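Side-chain contact in lysozyme (Penaeus vannamei, PDB 6UKC), which probably hydrolyses the beta-1,4 linkages between N-acetylmuramic acid and N-acetylglucosamine in peptidoglycan, and those of chitodextrins, as a C-type lysozyme of innate immunity: residues I33-E37 with S38-T42. Residues are numbered along the deposited sequence; the frame is centred on the assembly and turned at random.
Sequences IAEFE and SSFNT
Phe40 folds back over the last turns of helix 24-38 and lays one ring face on the backbone of Ala34 and Glu35. Glu35 CA makes a CH-pi contact, 3.8 Å from the Phe40 ring centroid and 20° off its normal. From the same side, at the ring margin, Ala34 CB lies 3.6 Å from Phe40 CD1 and Glu35 CB 3.4 Å from Phe40 CZ. With CG anti to the backbone N (chi1 -167°), the extended Glu35 chain runs past CZ and CE2 to hydrogen-bond the Tyr129 hydroxyl through OE2. Next to this packing, Ala34 O takes the N-H of Ser38 (N to O 3.0 Å) and, weakly but nearly straight at 166°, that of Phe40. Ser38 OG lies 3.1 Å from Ala34 O and is hydrogen-bonded to Ile57 O in the loop before strand 60-61. On the exposed side the N-H of Ser39 bonds Glu35 O (N to O 2.8 Å) from above the carbonyl plane, but the side chain packs loosely, OG 3.8 Å from that oxygen. Positive phi at Ser39 and Phe40 makes the reversal, a type I' beta turn from Ser38 to Asn41 leading toward the beta-sheet of the C-type lysozyme fold.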
ATOM      1  N   ILE A  33      -1.787   0.954  -6.645  1.00 15.38           N
ATOM      2  CA  ILE A  33      -1.599  -0.241  -5.773  1.00 16.55           C
ATOM      3  C   ILE A  33      -2.819  -0.373  -4.865  1.00 17.34           C
ATOM      4  O   ILE A  33      -3.373  -1.501  -4.839  1.00 17.73           O
ATOM      5  CB  ILE A  33      -0.271  -0.207  -5.001  1.00 17.28           C
ATOM      6  CG1 ILE A  33       0.898  -0.390  -5.972  1.00 17.56           C
ATOM      7  CG2 ILE A  33      -0.253  -1.263  -3.898  1.00 18.07           C
ATOM      8  CD1 ILE A  33       2.228   0.025  -5.394  1.00 19.23           C
ATOM      9  N   ALA A  34      -3.251   0.721  -4.206  1.00 17.40           N
ATOM     10  CA  ALA A  34      -4.432   0.709  -3.305  1.00 18.16           C
ATOM     11  C   ALA A  34      -5.693   0.295  -4.069  1.00 19.57           C
ATOM     12  O   ALA A  34      -6.517  -0.468  -3.500  1.00 17.95           O
ATOM     13  CB  ALA A  34      -4.648   2.056  -2.659  1.00 18.70           C
ATOM     14  N   GLU A  35      -5.913   0.863  -5.263  1.00 21.08           N
ATOM     15  CA  GLU A  35      -7.132   0.520  -6.032  1.00 21.09           C
ATOM     16  C   GLU A  35      -7.209  -1.009  -6.121  1.00 20.00           C
ATOM     17  O   GLU A  35      -8.232  -1.594  -5.691  1.00 17.59           O
ATOM     18  CB  GLU A  35      -7.165   1.136  -7.430  1.00 22.52           C
ATOM     19  CG  GLU A  35      -8.554   1.026  -8.034  1.00 24.02           C
ATOM     20  CD  GLU A  35      -8.738   1.477  -9.465  1.00 25.82           C
ATOM     21  OE1 GLU A  35      -9.512   0.822 -10.133  1.00 29.85           O
ATOM     22  OE2 GLU A  35      -8.137   2.491  -9.894  1.00 28.59           O
ATOM     23  N   PHE A  36      -6.144  -1.642  -6.615  1.00 19.39           N
ATOM     24  CA  PHE A  36      -6.200  -3.058  -7.072  1.00 19.45           C
ATOM     25  C   PHE A  36      -5.880  -4.003  -5.921  1.00 19.72           C
ATOM     26  O   PHE A  36      -6.246  -5.162  -6.074  1.00 20.41           O
ATOM     27  CB  PHE A  36      -5.344  -3.260  -8.319  1.00 18.52           C
ATOM     28  CG  PHE A  36      -5.880  -2.450  -9.470  1.00 18.36           C
ATOM     29  CD1 PHE A  36      -7.071  -2.804 -10.082  1.00 18.06           C
ATOM     30  CD2 PHE A  36      -5.225  -1.305  -9.904  1.00 18.62           C
ATOM     31  CE1 PHE A  36      -7.579  -2.059 -11.139  1.00 18.79           C
ATOM     32  CE2 PHE A  36      -5.743  -0.543 -10.948  1.00 18.82           C
ATOM     33  CZ  PHE A  36      -6.923  -0.918 -11.562  1.00 18.94           C
ATOM     34  N   GLU A  37      -5.313  -3.527  -4.803  1.00 19.03           N
ATOM     35  CA  GLU A  37      -5.112  -4.412  -3.632  1.00 18.74           C
ATOM     36  C   GLU A  37      -6.393  -4.430  -2.802  1.00 18.26           C
ATOM     37  O   GLU A  37      -6.707  -5.512  -2.310  1.00 19.48           O
ATOM     38  CB  GLU A  37      -3.885  -4.023  -2.807  1.00 19.15           C
ATOM     39  CG  GLU A  37      -2.581  -4.279  -3.514  1.00 19.60           C
ATOM     40  CD  GLU A  37      -2.135  -5.724  -3.533  1.00 20.42           C
ATOM     41  OE1 GLU A  37      -1.104  -6.021  -4.160  1.00 21.59           O
ATOM     42  OE2 GLU A  37      -2.809  -6.525  -2.888  1.00 22.79           O
ATOM     43  N   SER A  38      -7.135  -3.326  -2.678  1.00 17.89           N
ATOM     44  CA  SER A  38      -8.163  -3.210  -1.608  1.00 18.24           C
ATOM     45  C   SER A  38      -9.387  -2.372  -1.981  1.00 19.95           C
ATOM     46  O   SER A  38     -10.247  -2.237  -1.099  1.00 23.60           O
ATOM     47  CB  SER A  38      -7.537  -2.619  -0.387  1.00 18.92           C
ATOM     48  OG  SER A  38      -7.206  -1.250  -0.621  1.00 18.95           O
ATOM     49  N   SER A  39      -9.468  -1.809  -3.191  1.00 20.14           N
ATOM     50  CA  SER A  39     -10.470  -0.785  -3.591  1.00 18.56           C
ATOM     51  C   SER A  39     -10.471   0.379  -2.594  1.00 18.55           C
ATOM     52  O   SER A  39     -11.562   0.854  -2.227  1.00 18.33           O
ATOM     53  CB  SER A  39     -11.816  -1.400  -3.732  1.00 18.81           C
ATOM     54  OG  SER A  39     -11.736  -2.506  -4.608  1.00 19.30           O
ATOM     55  N   PHE A  40      -9.279   0.782  -2.133  1.00 19.07           N
ATOM     56  CA  PHE A  40      -9.041   1.921  -1.199  1.00 18.14           C
ATOM     57  C   PHE A  40      -9.860   1.762   0.091  1.00 18.40           C
ATOM     58  O   PHE A  40     -10.231   2.809   0.710  1.00 17.11           O
ATOM     59  CB  PHE A  40      -9.424   3.255  -1.843  1.00 16.59           C
ATOM     60  CG  PHE A  40      -8.930   3.474  -3.241  1.00 16.30           C
ATOM     61  CD1 PHE A  40      -7.642   3.951  -3.477  1.00 16.77           C
ATOM     62  CD2 PHE A  40      -9.757   3.223  -4.323  1.00 16.14           C
ATOM     63  CE1 PHE A  40      -7.210   4.211  -4.771  1.00 16.08           C
ATOM     64  CE2 PHE A  40      -9.325   3.485  -5.614  1.00 15.27           C
ATOM     65  CZ  PHE A  40      -8.058   3.969  -5.836  1.00 15.91           C
ATOM     66  N   ASN A  41     -10.109   0.512   0.485  1.00 20.46           N
ATOM     67  CA  ASN A  41     -10.858   0.165   1.721  1.00 22.45           C
ATOM     68  C   ASN A  41      -9.856  -0.131   2.841  1.00 21.34           C
ATOM     69  O   ASN A  41      -9.173  -1.199   2.800  1.00 21.81           O
ATOM     70  CB  ASN A  41     -11.841  -0.976   1.446  1.00 25.57           C
ATOM     71  CG  ASN A  41     -12.469  -1.547   2.704  1.00 27.84           C
ATOM     72  OD1 ASN A  41     -12.627  -0.859   3.720  1.00 26.04           O
ATOM     73  ND2 ASN A  41     -12.821  -2.819   2.626  1.00 27.70           N
ATOM     74  N   THR A  42      -9.795   0.766   3.825  1.00 21.32           N
ATOM     75  CA  THR A  42      -8.824   0.714   4.949  1.00 22.95           C
ATOM     76  C   THR A  42      -9.042  -0.520   5.844  1.00 23.31           C
ATOM     77  O   THR A  42      -8.128  -0.831   6.612  1.00 22.24           O
ATOM     78  CB  THR A  42      -8.898   1.979   5.812  1.00 23.49           C
ATOM     79  OG1 THR A  42     -10.172   2.059   6.460  1.00 21.32           O
ATOM     80  CG2 THR A  42      -8.633   3.230   5.004  1.00 23.63           C
TER